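Local coordinates for protein putative aminomethyltransferase (Leptospirillum rubarum, PDB 3TTG) that probably belongs to the folate-binding aminomethyltransferases, relatives of the glycine cleavage T-protein, and may transfer one-carbon groups with the help of a folate, at residues L225-E236 with T311-L319. Sequence-based numbering, arbitrary orientation.
Sequences LTEKGIPLFPSE and TRTSSSDIL
The R312 guanidinium has L232 CD1 over one face, 3.6 Å above its plane and off-centre, while T226 OG1, I230 O and E236 OE1 lie round its edge. It reaches across from strand 306-316 of the C-terminal barrel domain to the end of helix 218-227 in the folate-binding domain, where a Schellman motif at G229 turns the chain into the following loop. Two nitrogens, NE and NH2, grip T226 OG1 side-on at 3.1 Å, and L222 O is a further partner. End-on, NH1 and NH2 of R312 share I230 O at 2.8 Å, so the two forks fix the rotation of the group. E236 adds a salt bridge, OE1 to R312 NH1 at 2.7 Å, with the carboxylate and guanidinium planes 66° apart. OE1 also accepts from L232 N on its anti lone pair and from S235 OG above the carboxylate plane, bonds that hold the carboxylate in place. OE2 takes the T311 hydroxyl. At the helix end, E227 extends (chi2 168°) and crosses I318 at about a right angle; H33 and T29 hold its OE1. S316 OG, anti to its own N (chi1 176°), donates to E227 OE2 at 2.8 Å and accepts from L319 N, an ST motif, while a water links OE2 to D317 N.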
ATOM      1  N   LEU A 225       5.444   4.597   7.044  1.00 28.64           N
ATOM      2  CA  LEU A 225       4.650   4.598   5.795  1.00 27.78           C
ATOM      3  C   LEU A 225       4.016   5.968   5.532  1.00 30.20           C
ATOM      4  O   LEU A 225       3.949   6.429   4.372  1.00 26.74           O
ATOM      5  CB  LEU A 225       3.544   3.535   5.795  1.00 26.48           C
ATOM      6  CG  LEU A 225       3.984   2.078   5.861  1.00 30.53           C
ATOM      7  CD1 LEU A 225       2.764   1.186   5.909  1.00 32.21           C
ATOM      8  CD2 LEU A 225       4.934   1.708   4.740  1.00 28.57           C
ATOM      9  N   THR A 226       3.554   6.633   6.597  1.00 28.76           N
ATOM     10  CA  THR A 226       2.931   7.986   6.406  1.00 28.70           C
ATOM     11  C   THR A 226       4.006   9.004   5.992  1.00 30.49           C
ATOM     12  O   THR A 226       3.738   9.848   5.115  1.00 26.03           O
ATOM     13  CB  THR A 226       2.177   8.433   7.661  1.00 29.91           C
ATOM     14  OG1 THR A 226       1.337   7.312   8.029  1.00 29.02           O
ATOM     15  CG2 THR A 226       1.289   9.690   7.397  1.00 27.60           C
ATOM     16  N   GLU A 227       5.215   8.909   6.583  1.00 27.75           N
ATOM     17  CA  GLU A 227       6.365   9.775   6.193  1.00 28.30           C
ATOM     18  C   GLU A 227       6.731   9.589   4.697  1.00 30.88           C
ATOM     19  O   GLU A 227       7.126  10.552   4.038  1.00 31.38           O
ATOM     20  CB  GLU A 227       7.597   9.504   7.090  1.00 29.89           C
ATOM     21  CG  GLU A 227       7.491  10.155   8.461  1.00 30.04           C
ATOM     22  CD  GLU A 227       8.505   9.739   9.518  1.00 36.47           C
ATOM     23  OE1 GLU A 227       9.152   8.685   9.351  1.00 34.56           O
ATOM     24  OE2 GLU A 227       8.681  10.485  10.503  1.00 42.07           O
ATOM     25  N   LYS A 228       6.514   8.400   4.142  1.00 27.14           N
ATOM     26  CA  LYS A 228       6.718   8.116   2.696  1.00 27.02           C
ATOM     27  C   LYS A 228       5.487   8.477   1.823  1.00 31.58           C
ATOM     28  O   LYS A 228       5.589   8.435   0.597  1.00 30.88           O
ATOM     29  CB  LYS A 228       7.089   6.653   2.455  1.00 28.91           C
ATOM     30  CG  LYS A 228       8.353   6.226   3.212  1.00 30.62           C
ATOM     31  CD  LYS A 228       9.602   7.072   2.986  1.00 37.92           C
ATOM     32  CE  LYS A 228      10.077   7.132   1.571  1.00 40.35           C
ATOM     33  NZ  LYS A 228      11.264   8.022   1.448  1.00 46.67           N
ATOM     34  N   GLY A 229       4.399   8.924   2.442  1.00 27.95           N
ATOM     35  CA  GLY A 229       3.171   9.341   1.750  1.00 28.33           C
ATOM     36  C   GLY A 229       2.316   8.224   1.205  1.00 29.91           C
ATOM     37  O   GLY A 229       1.439   8.463   0.362  1.00 29.20           O
ATOM     38  N   ILE A 230       2.521   6.992   1.717  1.00 27.01           N
ATOM     39  CA  ILE A 230       1.906   5.786   1.155  1.00 26.55           C
ATOM     40  C   ILE A 230       0.446   5.635   1.575  1.00 31.81           C
ATOM     41  O   ILE A 230       0.160   5.417   2.765  1.00 27.64           O
ATOM     42  CB  ILE A 230       2.726   4.501   1.508  1.00 28.94           C
ATOM     43  CG1 ILE A 230       4.076   4.531   0.781  1.00 27.73           C
ATOM     44  CG2 ILE A 230       1.999   3.210   1.132  1.00 29.65           C
ATOM     45  CD1 ILE A 230       5.138   3.651   1.443  1.00 28.30           C
ATOM     46  N   PRO A 231      -0.487   5.675   0.593  1.00 28.12           N
ATOM     47  CA  PRO A 231      -1.910   5.450   0.926  1.00 27.41           C
ATOM     48  C   PRO A 231      -2.169   3.960   1.156  1.00 31.18           C
ATOM     49  O   PRO A 231      -1.488   3.144   0.568  1.00 29.39           O
ATOM     50  CB  PRO A 231      -2.662   5.962  -0.289  1.00 29.41           C
ATOM     51  CG  PRO A 231      -1.683   6.027  -1.387  1.00 33.37           C
ATOM     52  CD  PRO A 231      -0.296   5.917  -0.848  1.00 28.53           C
ATOM     53  N   LEU A 232      -3.033   3.628   2.086  1.00 29.21           N
ATOM     54  CA  LEU A 232      -3.306   2.242   2.474  1.00 28.53           C
ATOM     55  C   LEU A 232      -4.815   1.935   2.429  1.00 31.13           C
ATOM     56  O   LEU A 232      -5.655   2.802   2.638  1.00 27.04           O
ATOM     57  CB  LEU A 232      -2.813   1.988   3.922  1.00 30.02           C
ATOM     58  CG  LEU A 232      -1.284   2.137   4.213  1.00 33.86           C
ATOM     59  CD1 LEU A 232      -1.025   2.103   5.714  1.00 35.53           C
ATOM     60  CD2 LEU A 232      -0.505   1.097   3.521  1.00 35.82           C
ATOM     61  N   PHE A 233      -5.138   0.670   2.216  1.00 28.30           N
ATOM     62  CA  PHE A 233      -6.489   0.155   2.417  1.00 27.43           C
ATOM     63  C   PHE A 233      -6.608  -0.064   3.936  1.00 31.96           C
ATOM     64  O   PHE A 233      -5.636  -0.540   4.526  1.00 32.44           O
ATOM     65  CB  PHE A 233      -6.681  -1.162   1.628  1.00 30.07           C
ATOM     66  CG  PHE A 233      -7.962  -1.899   1.918  1.00 32.83           C
ATOM     67  CD1 PHE A 233      -9.018  -1.868   1.022  1.00 35.21           C
ATOM     68  CD2 PHE A 233      -8.094  -2.663   3.074  1.00 35.42           C
ATOM     69  CE1 PHE A 233     -10.190  -2.566   1.296  1.00 37.37           C
ATOM     70  CE2 PHE A 233      -9.292  -3.309   3.372  1.00 37.76           C
ATOM     71  CZ  PHE A 233     -10.312  -3.291   2.469  1.00 36.68           C
ATOM     72  N   PRO A 234      -7.683   0.325   4.629  1.00 28.66           N
ATOM     73  CA  PRO A 234      -8.953   0.844   4.133  1.00 29.05           C
ATOM     74  C   PRO A 234      -9.055   2.351   4.303  1.00 31.67           C
ATOM     75  O   PRO A 234     -10.110   2.917   3.981  1.00 30.90           O
ATOM     76  CB  PRO A 234      -9.953   0.114   5.037  1.00 31.69           C
ATOM     77  CG  PRO A 234      -9.267   0.141   6.383  1.00 37.18           C
ATOM     78  CD  PRO A 234      -7.789   0.047   6.089  1.00 33.44           C
ATOM     79  N   SER A 235      -8.014   3.018   4.834  1.00 29.58           N
ATOM     80  CA  SER A 235      -8.146   4.452   5.155  1.00 30.48           C
ATOM     81  C   SER A 235      -8.232   5.327   3.909  1.00 30.92           C
ATOM     82  O   SER A 235      -9.138   6.176   3.782  1.00 31.85           O
ATOM     83  CB  SER A 235      -6.991   4.928   6.047  1.00 30.73           C
ATOM     84  OG  SER A 235      -5.758   4.450   5.568  1.00 33.52           O
ATOM     85  N   GLU A 236      -7.277   5.187   3.035  1.00 28.08           N
ATOM     86  CA  GLU A 236      -7.259   5.985   1.793  1.00 28.39           C
ATOM     87  C   GLU A 236      -7.852   5.197   0.640  1.00 31.96           C
ATOM     88  O   GLU A 236      -8.348   5.801  -0.291  1.00 33.14           O
ATOM     89  CB  GLU A 236      -5.838   6.410   1.395  1.00 28.79           C
ATOM     90  CG  GLU A 236      -5.151   7.408   2.333  1.00 32.22           C
ATOM     91  CD  GLU A 236      -4.868   6.863   3.714  1.00 39.71           C
ATOM     92  OE1 GLU A 236      -4.299   5.752   3.777  1.00 27.02           O
ATOM     93  OE2 GLU A 236      -5.315   7.463   4.722  1.00 32.28           O
ATOM     94  N   THR A 311      -7.813  11.345   6.201  1.00 32.25           N
ATOM     95  CA  THR A 311      -8.144   9.916   6.308  1.00 29.20           C
ATOM     96  C   THR A 311      -7.326   9.202   7.343  1.00 31.24           C
ATOM     97  O   THR A 311      -7.791   8.180   7.888  1.00 31.18           O
ATOM     98  CB  THR A 311      -8.096   9.246   4.930  1.00 26.71           C
ATOM     99  OG1 THR A 311      -6.860   9.455   4.278  1.00 30.84           O
ATOM    100  CG2 THR A 311      -9.204   9.706   4.000  1.00 27.68           C
ATOM    101  N   ARG A 312      -6.126   9.700   7.653  1.00 26.57           N
ATOM    102  CA  ARG A 312      -5.309   9.124   8.700  1.00 27.27           C
ATOM    103  C   ARG A 312      -4.248  10.088   9.097  1.00 30.06           C
ATOM    104  O   ARG A 312      -3.839  10.986   8.302  1.00 29.84           O
ATOM    105  CB  ARG A 312      -4.668   7.737   8.338  1.00 26.97           C
ATOM    106  CG  ARG A 312      -3.386   7.740   7.491  1.00 29.88           C
ATOM    107  CD  ARG A 312      -2.824   6.348   7.370  1.00 34.18           C
ATOM    108  NE  ARG A 312      -1.425   6.331   6.921  1.00 30.54           N
ATOM    109  CZ  ARG A 312      -0.978   5.979   5.716  1.00 31.82           C
ATOM    110  NH1 ARG A 312      -1.815   5.574   4.777  1.00 29.32           N
ATOM    111  NH2 ARG A 312       0.307   5.934   5.480  1.00 29.19           N
ATOM    112  N   THR A 313      -3.765   9.898  10.322  1.00 27.68           N
ATOM    113  CA  THR A 313      -2.653  10.701  10.816  1.00 27.80           C
ATOM    114  C   THR A 313      -1.656   9.830  11.559  1.00 33.60           C
ATOM    115  O   THR A 313      -2.000   8.767  12.080  1.00 31.62           O
ATOM    116  CB  THR A 313      -3.111  11.891  11.757  1.00 36.63           C
ATOM    117  OG1 THR A 313      -3.766  11.381  12.906  1.00 34.74           O
ATOM    118  CG2 THR A 313      -4.031  12.878  11.092  1.00 38.66           C
ATOM    119  N   SER A 314      -0.424  10.320  11.646  1.00 31.52           N
ATOM    120  CA  SER A 314       0.637   9.757  12.479  1.00 31.45           C
ATOM    121  C   SER A 314       1.425  10.905  13.083  1.00 36.19           C
ATOM    122  O   SER A 314       1.505  11.976  12.505  1.00 35.64           O
ATOM    123  CB  SER A 314       1.626   8.866  11.695  1.00 32.82           C
ATOM    124  OG  SER A 314       1.163   7.576  11.313  1.00 48.35           O
ATOM    125  N   SER A 315       2.142  10.630  14.130  1.00 36.49           N
ATOM    126  CA  SER A 315       3.226  11.514  14.581  1.00 36.28           C
ATOM    127  C   SER A 315       4.425  11.348  13.658  1.00 40.76           C
ATOM    128  O   SER A 315       4.667  10.249  13.150  1.00 39.58           O
ATOM    129  CB  SER A 315       3.666  11.143  15.986  1.00 39.75           C
ATOM    130  OG  SER A 315       2.645  11.407  16.924  1.00 45.04           O
ATOM    131  N   SER A 316       5.195  12.419  13.459  1.00 37.38           N
ATOM    132  CA  SER A 316       6.497  12.392  12.792  1.00 35.79           C
ATOM    133  C   SER A 316       7.504  13.156  13.644  1.00 38.50           C
ATOM    134  O   SER A 316       7.384  14.375  13.761  1.00 36.06           O
ATOM    135  CB  SER A 316       6.443  13.006  11.396  1.00 36.31           C
ATOM    136  OG  SER A 316       7.732  13.052  10.812  1.00 34.57           O
ATOM    137  N   ASP A 317       8.512  12.451  14.213  1.00 36.15           N
ATOM    138  CA  ASP A 317       9.585  13.096  14.944  1.00 36.72           C
ATOM    139  C   ASP A 317      10.486  13.851  13.970  1.00 39.75           C
ATOM    140  O   ASP A 317      10.936  14.945  14.284  1.00 37.54           O
ATOM    141  CB  ASP A 317      10.418  12.089  15.731  1.00 38.31           C
ATOM    142  CG  ASP A 317      11.462  12.767  16.605  1.00 43.73           C
ATOM    143  OD1 ASP A 317      11.128  13.729  17.271  1.00 44.23           O
ATOM    144  OD2 ASP A 317      12.630  12.351  16.565  1.00 52.90           O
ATOM    145  N   ILE A 318      10.678  13.318  12.776  1.00 34.97           N
ATOM    146  CA  ILE A 318      11.532  13.973  11.795  1.00 37.06           C
ATOM    147  C   ILE A 318      10.937  15.348  11.413  1.00 42.23           C
ATOM    148  O   ILE A 318      11.677  16.315  11.334  1.00 43.10           O
ATOM    149  CB  ILE A 318      11.732  13.055  10.563  1.00 39.28           C
ATOM    150  CG1 ILE A 318      12.467  11.746  11.007  1.00 39.14           C
ATOM    151  CG2 ILE A 318      12.524  13.797   9.470  1.00 40.32           C
ATOM    152  CD1 ILE A 318      12.526  10.594   9.951  1.00 39.63           C
ATOM    153  N   LEU A 319       9.632  15.417  11.146  1.00 38.42           N
ATOM    154  CA  LEU A 319       9.009  16.701  10.789  1.00 40.56           C
ATOM    155  C   LEU A 319       8.672  17.556  12.018  1.00 45.74           C
ATOM    156  O   LEU A 319       8.463  18.762  11.882  1.00 47.01           O
ATOM    157  CB  LEU A 319       7.755  16.497   9.920  1.00 40.10           C
ATOM    158  CG  LEU A 319       8.116  16.588   8.426  1.00 45.69           C
ATOM    159  CD1 LEU A 319       8.889  15.387   8.014  1.00 44.78           C
ATOM    160  CD2 LEU A 319       6.935  16.823   7.609  1.00 47.86           C
TER
HETATM  161  O   HOH W   1       9.643  10.076  12.989  1.00 34.68           O